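Pyridoxal kinase (PDB 3H74) probably phosphorylates pyridoxal with ATP to give pyridoxal 5'-phosphate, as a kinase of the ribokinase superfamily. Local coordinates at residues 20-25 with 214-219; 108-113 with 145-150. All coordinates share one frame; numbering follows the deposited sequence.

How the contacts relate
The chain runs through strand 4-13 into helix 19-29, where contact 1 takes its first segment. Helix 213-226 brings the second, after 188 intervening residues, so contact 1 closes a very long loop. Contact 2 lies wholly within that loop. Its segments are separated by just 31 residues: 108-113 follows strand 103-106 of the central sheet, and 145-150 ends the helix that follows the neighbouring strand 137-138. Contact 1 thus joins an early and a late helix, while contact 2 ties together the exits of two adjacent parallel strands. The centres lie about 20 Å apart, the nearest atoms about 6 Å. His281, a tag residue, touches both Asp215 of contact 1 and Val109 of contact 2.

Contact 1 (20-25 with 214-219); sequences LSSALP and GDTLAA
The flat carboxylate of Asp215 reaches toward the N-terminal end of helix 19-29, and its own CB is what meets Ser22, at 4.4 Å from Ser22 OG. Asp215 ends the GTGD motif of the ribokinase superfamily; in relatives this aspartate is the catalytic base. The two carboxylate oxygens are engaged elsewhere. OD1 is hydrogen-bonded to NE2 of the tag residue His281, and OD2 takes a weak bond from the backbone N of Ser19. The motif spans the start of helix 213-226, which packs beside helix 19-29. The axes of the two segments approach to 9.0 Å and cross at -29°. Two hydroxyls face each other there, Ser22 OG and Thr216 OG1, 3.7 Å apart without a hydrogen bond. Each binds a carbonyl near the start of its own helix: Ser19 O for Ser22, Gly212 O for Thr216. Thr216 OG1 lies beside its own backbone N (chi1 -61°), which turns it back toward that carbonyl one turn earlier. Ser22 has a second conformer, so its part is less certain. Further along, small residues let the helices come close: the CB of Ala219 lies 4.2 Å from both CB and CA of Ala23.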
ATOM      1  N   LEU A  20       0.822   9.733   1.465  1.00  5.98           N
ATOM      2  CA  LEU A  20      -0.425  10.461   1.276  1.00  6.86           C
ATOM      3  C   LEU A  20      -0.317  11.554   0.223  1.00  6.65           C
ATOM      4  O   LEU A  20      -1.269  11.820  -0.507  1.00  6.77           O
ATOM      5  CB  LEU A  20      -0.904  11.043   2.597  1.00  7.87           C
ATOM      6  CG  LEU A  20      -2.393  11.322   2.767  1.00  9.33           C
ATOM      7  CD1 LEU A  20      -3.262  10.115   2.406  1.00  8.70           C
ATOM      8  CD2 LEU A  20      -2.624  11.722   4.216  1.00  9.51           C
ATOM      9  N   SER A  21       0.857  12.189   0.130  1.00  6.77           N
ATOM     10  CA  SER A  21       1.071  13.236  -0.876  1.00  7.90           C
ATOM     11  C   SER A  21       0.951  12.720  -2.312  1.00  7.72           C
ATOM     12  O   SER A  21       0.644  13.493  -3.224  1.00  8.37           O
ATOM     13  CB  SER A  21       2.426  13.914  -0.689  1.00  8.21           C
ATOM     14  OG  SER A  21       3.463  13.169  -1.281  1.00 10.50           O
ATOM     15  N   SER A  22       1.206  11.435  -2.526  0.50  7.47           N
ATOM     16  CA  SER A  22       1.022  10.864  -3.857  0.50  7.79           C
ATOM     17  C   SER A  22      -0.321  10.149  -3.999  0.50  7.54           C
ATOM     18  O   SER A  22      -0.912  10.161  -5.076  0.50  7.61           O
ATOM     19  CB  SER A  22       2.189   9.962  -4.249  0.50  8.32           C
ATOM     20  OG  SER A  22       2.362   8.929  -3.308  0.50  9.05           O
ATOM     21  N   ALA A  23      -0.824   9.551  -2.917  1.00  7.03           N
ATOM     22  CA  ALA A  23      -2.127   8.900  -2.972  1.00  7.20           C
ATOM     23  C   ALA A  23      -3.252   9.899  -3.238  1.00  7.40           C
ATOM     24  O   ALA A  23      -4.188   9.589  -3.977  1.00  7.61           O
ATOM     25  CB  ALA A  23      -2.392   8.122  -1.703  1.00  7.87           C
ATOM     26  N   LEU A  24      -3.170  11.088  -2.645  1.00  7.36           N
ATOM     27  CA  LEU A  24      -4.213  12.093  -2.832  1.00  8.16           C
ATOM     28  C   LEU A  24      -4.417  12.472  -4.299  1.00  7.60           C
ATOM     29  O   LEU A  24      -5.542  12.383  -4.801  1.00  7.68           O
ATOM     30  CB  LEU A  24      -3.968  13.335  -1.961  1.00  9.22           C
ATOM     31  CG  LEU A  24      -4.937  13.538  -0.799  1.00  9.82           C
ATOM     32  CD1 LEU A  24      -4.419  14.632   0.114  1.00 10.67           C
ATOM     33  CD2 LEU A  24      -6.352  13.865  -1.293  1.00  9.66           C
ATOM     34  N   PRO A  25      -3.356  12.928  -4.990  1.00  7.43           N
ATOM     35  CA  PRO A  25      -3.523  13.231  -6.414  1.00  7.31           C
ATOM     36  C   PRO A  25      -4.009  12.036  -7.245  1.00  6.63           C
ATOM     37  O   PRO A  25      -4.910  12.190  -8.071  1.00  6.69           O
ATOM     38  CB  PRO A  25      -2.114  13.680  -6.845  1.00  7.23           C
ATOM     39  CG  PRO A  25      -1.509  14.223  -5.581  1.00  8.19           C
ATOM     40  CD  PRO A  25      -2.004  13.282  -4.523  1.00  8.10           C
ATOM     41  N   GLY A 214       5.917   1.676  -3.770  1.00  6.52           N
ATOM     42  CA  GLY A 214       4.945   0.846  -3.068  1.00  6.43           C
ATOM     43  C   GLY A 214       3.661   1.596  -2.774  1.00  6.51           C
ATOM     44  O   GLY A 214       2.571   1.066  -2.973  1.00  6.41           O
ATOM     45  N   ASP A 215       3.781   2.835  -2.301  1.00  6.64           N
ATOM     46  CA  ASP A 215       2.602   3.645  -1.987  1.00  7.13           C
ATOM     47  C   ASP A 215       1.767   3.912  -3.235  1.00  6.72           C
ATOM     48  O   ASP A 215       0.540   3.854  -3.191  1.00  6.62           O
ATOM     49  CB  ASP A 215       2.992   4.995  -1.356  1.00  8.03           C
ATOM     50  CG  ASP A 215       3.565   4.872   0.052  1.00 10.16           C
ATOM     51  OD1 ASP A 215       3.034   4.074   0.867  1.00 12.72           O
ATOM     52  OD2 ASP A 215       4.512   5.651   0.352  1.00 11.39           O
ATOM     53  N   THR A 216       2.429   4.221  -4.344  1.00  6.25           N
ATOM     54  CA  THR A 216       1.729   4.515  -5.580  1.00  6.84           C
ATOM     55  C   THR A 216       1.084   3.251  -6.148  1.00  6.31           C
ATOM     56  O   THR A 216      -0.060   3.286  -6.601  1.00  6.56           O
ATOM     57  CB  THR A 216       2.670   5.196  -6.564  1.00  6.71           C
ATOM     58  OG1 THR A 216       3.116   6.427  -5.974  1.00  9.69           O
ATOM     59  CG2 THR A 216       1.966   5.489  -7.879  1.00  9.25           C
ATOM     60  N   LEU A 217       1.796   2.129  -6.106  1.00  6.02           N
ATOM     61  CA  LEU A 217       1.207   0.861  -6.518  1.00  6.12           C
ATOM     62  C   LEU A 217      -0.070   0.559  -5.744  1.00  5.77           C
ATOM     63  O   LEU A 217      -1.098   0.197  -6.334  1.00  5.99           O
ATOM     64  CB  LEU A 217       2.206  -0.279  -6.336  1.00  6.48           C
ATOM     65  CG  LEU A 217       1.739  -1.655  -6.830  1.00  7.41           C
ATOM     66  CD1 LEU A 217       1.693  -1.746  -8.348  1.00  9.99           C
ATOM     67  CD2 LEU A 217       2.639  -2.748  -6.272  1.00  9.88           C
ATOM     68  N   ALA A 218      -0.009   0.714  -4.421  1.00  5.43           N
ATOM     69  CA  ALA A 218      -1.164   0.426  -3.587  1.00  5.51           C
ATOM     70  C   ALA A 218      -2.336   1.341  -3.910  1.00  5.21           C
ATOM     71  O   ALA A 218      -3.476   0.891  -3.976  1.00  5.92           O
ATOM     72  CB  ALA A 218      -0.806   0.515  -2.131  1.00  6.06           C
ATOM     73  N   ALA A 219      -2.063   2.633  -4.106  1.00  5.56           N
ATOM     74  CA  ALA A 219      -3.119   3.579  -4.450  1.00  5.69           C
ATOM     75  C   ALA A 219      -3.778   3.208  -5.778  1.00  5.46           C
ATOM     76  O   ALA A 219      -4.998   3.244  -5.902  1.00  5.12           O
ATOM     77  CB  ALA A 219      -2.586   5.015  -4.481  1.00  5.65           C
TER

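Contact 2 (108-113 with 145-150); sequences PVLGDL and AALLTG
Leu110 and Leu147 lie alongside each other, head to tail. The CD1 methyl of Leu147 rests 3.9 Å from Leu110 CB, and in return Leu110 CD1 comes within 4.1 Å of Leu147 CB. Both chains have CG anti to the carbonyl carbon (chi1 -60° for Leu110, -74° for Leu147), and this sends each toward the base of the other. Leu148 approaches the same Leu110 at a slant. Its CD2 meets Leu110 CD1 at 3.9 Å, so this one methyl of Leu110 touches both leucines of the helix. The other branch of Leu148 turns to Pro108. The two side chains stand at about a right angle, and Leu148 CD1 is 4.0 Å from both CB and CG of the proline ring. Leu148 therefore forks, one methyl for each partner. Cut back to an alanine here, the side chain would probably leave a gap beside Pro108 and take from the Leu110 methyl one of its two leucine neighbours. Met128 of helix 122-131 also touches Pro108, Leu110 and Leu148, and Leu166 of helix 159-167 packs on Leu148. No hydrogen bond joins the two segments directly. Polar links come instead from just before segment 145-150. Glu144 OE2 accepts bonds from the backbone N of both Leu110 and Gly111, and Asn141 ND2 donates to Gly111 O. Asn141 and Glu144 fit the NXXE motif of the ribokinase superfamily, which in relatives serves the magnesium and phosphate site. The leucine packing thus fastens the helix that begins within this motif to the loop after strand 103-106.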
ATOM      1  N   PRO A 108       0.719  -4.033   4.077  1.00  6.36           N
ATOM      2  CA  PRO A 108       1.183  -4.394   5.417  1.00  6.86           C
ATOM      3  C   PRO A 108       2.651  -4.020   5.606  1.00  6.82           C
ATOM      4  O   PRO A 108       3.529  -4.877   5.634  1.00  7.72           O
ATOM      5  CB  PRO A 108       0.995  -5.909   5.441  1.00  7.35           C
ATOM      6  CG  PRO A 108       1.214  -6.331   4.033  1.00  7.73           C
ATOM      7  CD  PRO A 108       0.743  -5.187   3.160  1.00  6.69           C
ATOM      8  N   VAL A 109       2.901  -2.720   5.714  1.00  6.30           N
ATOM      9  CA  VAL A 109       4.256  -2.195   5.743  1.00  6.87           C
ATOM     10  C   VAL A 109       4.959  -2.637   7.025  1.00  6.53           C
ATOM     11  O   VAL A 109       4.546  -2.262   8.130  1.00  7.70           O
ATOM     12  CB  VAL A 109       4.242  -0.655   5.626  1.00  6.39           C
ATOM     13  CG1 VAL A 109       5.642  -0.079   5.802  1.00  8.39           C
ATOM     14  CG2 VAL A 109       3.649  -0.223   4.293  1.00  7.73           C
ATOM     15  N   LEU A 110       6.023  -3.422   6.857  1.00  6.56           N
ATOM     16  CA  LEU A 110       6.766  -3.996   7.985  1.00  7.35           C
ATOM     17  C   LEU A 110       8.270  -3.988   7.786  1.00  7.25           C
ATOM     18  O   LEU A 110       9.018  -3.851   8.748  1.00  7.94           O
ATOM     19  CB  LEU A 110       6.351  -5.451   8.251  1.00  7.81           C
ATOM     20  CG  LEU A 110       4.903  -5.775   8.612  1.00  7.32           C
ATOM     21  CD1 LEU A 110       4.700  -7.267   8.530  1.00  8.76           C
ATOM     22  CD2 LEU A 110       4.526  -5.258   9.992  1.00  8.50           C
ATOM     23  N   GLY A 111       8.728  -4.183   6.556  1.00  7.43           N
ATOM     24  CA  GLY A 111      10.156  -4.306   6.330  1.00  8.16           C
ATOM     25  C   GLY A 111      10.483  -4.547   4.879  1.00  8.59           C
ATOM     26  O   GLY A 111       9.599  -4.566   4.025  1.00  8.95           O
ATOM     27  N   ASP A 112      11.774  -4.706   4.608  1.00  9.63           N
ATOM     28  CA  ASP A 112      12.276  -4.958   3.265  1.00 10.52           C
ATOM     29  C   ASP A 112      13.675  -5.535   3.400  1.00 10.90           C
ATOM     30  O   ASP A 112      14.282  -5.470   4.478  1.00 10.79           O
ATOM     31  CB  ASP A 112      12.311  -3.655   2.451  1.00 11.17           C
ATOM     32  CG  ASP A 112      12.411  -3.884   0.944  1.00 11.98           C
ATOM     33  OD1 ASP A 112      12.232  -5.029   0.468  1.00 13.51           O
ATOM     34  OD2 ASP A 112      12.671  -2.891   0.223  1.00 14.37           O
ATOM     35  N   LEU A 113      14.166  -6.123   2.312  1.00 11.96           N
ATOM     36  CA  LEU A 113      15.513  -6.706   2.264  1.00 13.03           C
ATOM     37  C   LEU A 113      15.760  -7.687   3.413  1.00 12.99           C
ATOM     38  O   LEU A 113      16.872  -7.790   3.945  1.00 13.32           O
ATOM     39  CB  LEU A 113      16.582  -5.601   2.225  1.00 13.78           C
ATOM     40  CG  LEU A 113      16.508  -4.611   1.056  1.00 15.87           C
ATOM     41  CD1 LEU A 113      17.431  -3.428   1.299  1.00 17.93           C
ATOM     42  CD2 LEU A 113      16.832  -5.281  -0.273  1.00 18.73           C
ATOM     43  N   ALA A 145       5.730 -10.856   3.492  1.00  8.63           N
ATOM     44  CA  ALA A 145       5.044 -12.144   3.345  1.00  9.46           C
ATOM     45  C   ALA A 145       5.555 -13.158   4.370  1.00  9.66           C
ATOM     46  O   ALA A 145       4.770 -13.834   5.042  1.00 10.26           O
ATOM     47  CB  ALA A 145       5.217 -12.676   1.942  1.00 10.33           C
ATOM     48  N   ALA A 146       6.877 -13.247   4.480  1.00  9.47           N
ATOM     49  CA  ALA A 146       7.529 -14.146   5.432  1.00  9.70           C
ATOM     50  C   ALA A 146       7.253 -13.743   6.879  1.00  9.63           C
ATOM     51  O   ALA A 146       6.952 -14.596   7.724  1.00  9.53           O
ATOM     52  CB  ALA A 146       9.023 -14.214   5.165  1.00 10.48           C
ATOM     53  N   LEU A 147       7.350 -12.449   7.184  1.00  8.98           N
ATOM     54  CA  LEU A 147       7.046 -11.979   8.534  1.00  8.70           C
ATOM     55  C   LEU A 147       5.620 -12.346   8.943  1.00  8.58           C
ATOM     56  O   LEU A 147       5.383 -12.810  10.059  1.00  8.72           O
ATOM     57  CB  LEU A 147       7.266 -10.473   8.661  1.00  8.69           C
ATOM     58  CG  LEU A 147       8.725 -10.035   8.719  1.00  9.52           C
ATOM     59  CD1 LEU A 147       8.785  -8.551   8.393  1.00  9.27           C
ATOM     60  CD2 LEU A 147       9.378 -10.328  10.071  1.00 10.33           C
ATOM     61  N   LEU A 148       4.670 -12.164   8.033  1.00  8.50           N
ATOM     62  CA  LEU A 148       3.264 -12.413   8.350  1.00  9.07           C
ATOM     63  C   LEU A 148       2.956 -13.893   8.568  1.00  9.97           C
ATOM     64  O   LEU A 148       2.142 -14.233   9.430  1.00 10.19           O
ATOM     65  CB  LEU A 148       2.338 -11.830   7.282  1.00  8.76           C
ATOM     66  CG  LEU A 148       2.288 -10.303   7.223  1.00  8.63           C
ATOM     67  CD1 LEU A 148       1.564  -9.870   5.958  1.00  7.96           C
ATOM     68  CD2 LEU A 148       1.616  -9.720   8.450  1.00  9.06           C
ATOM     69  N   THR A 149       3.602 -14.767   7.806  1.00 10.92           N
ATOM     70  CA  THR A 149       3.401 -16.214   7.984  1.00 12.05           C
ATOM     71  C   THR A 149       4.297 -16.833   9.063  1.00 12.53           C
ATOM     72  O   THR A 149       4.034 -17.956   9.510  1.00 13.37           O
ATOM     73  CB  THR A 149       3.623 -17.001   6.684  1.00 12.12           C
ATOM     74  OG1 THR A 149       4.977 -16.838   6.263  1.00 12.96           O
ATOM     75  CG2 THR A 149       2.668 -16.548   5.586  1.00 13.37           C
ATOM     76  N   GLY A 150       5.351 -16.129   9.469  1.00 12.81           N
ATOM     77  CA  GLY A 150       6.324 -16.661  10.434  1.00 14.00           C
ATOM     78  C   GLY A 150       7.504 -17.406   9.825  1.00 14.53           C
ATOM     79  O   GLY A 150       8.430 -17.823  10.542  1.00 16.00           O
TER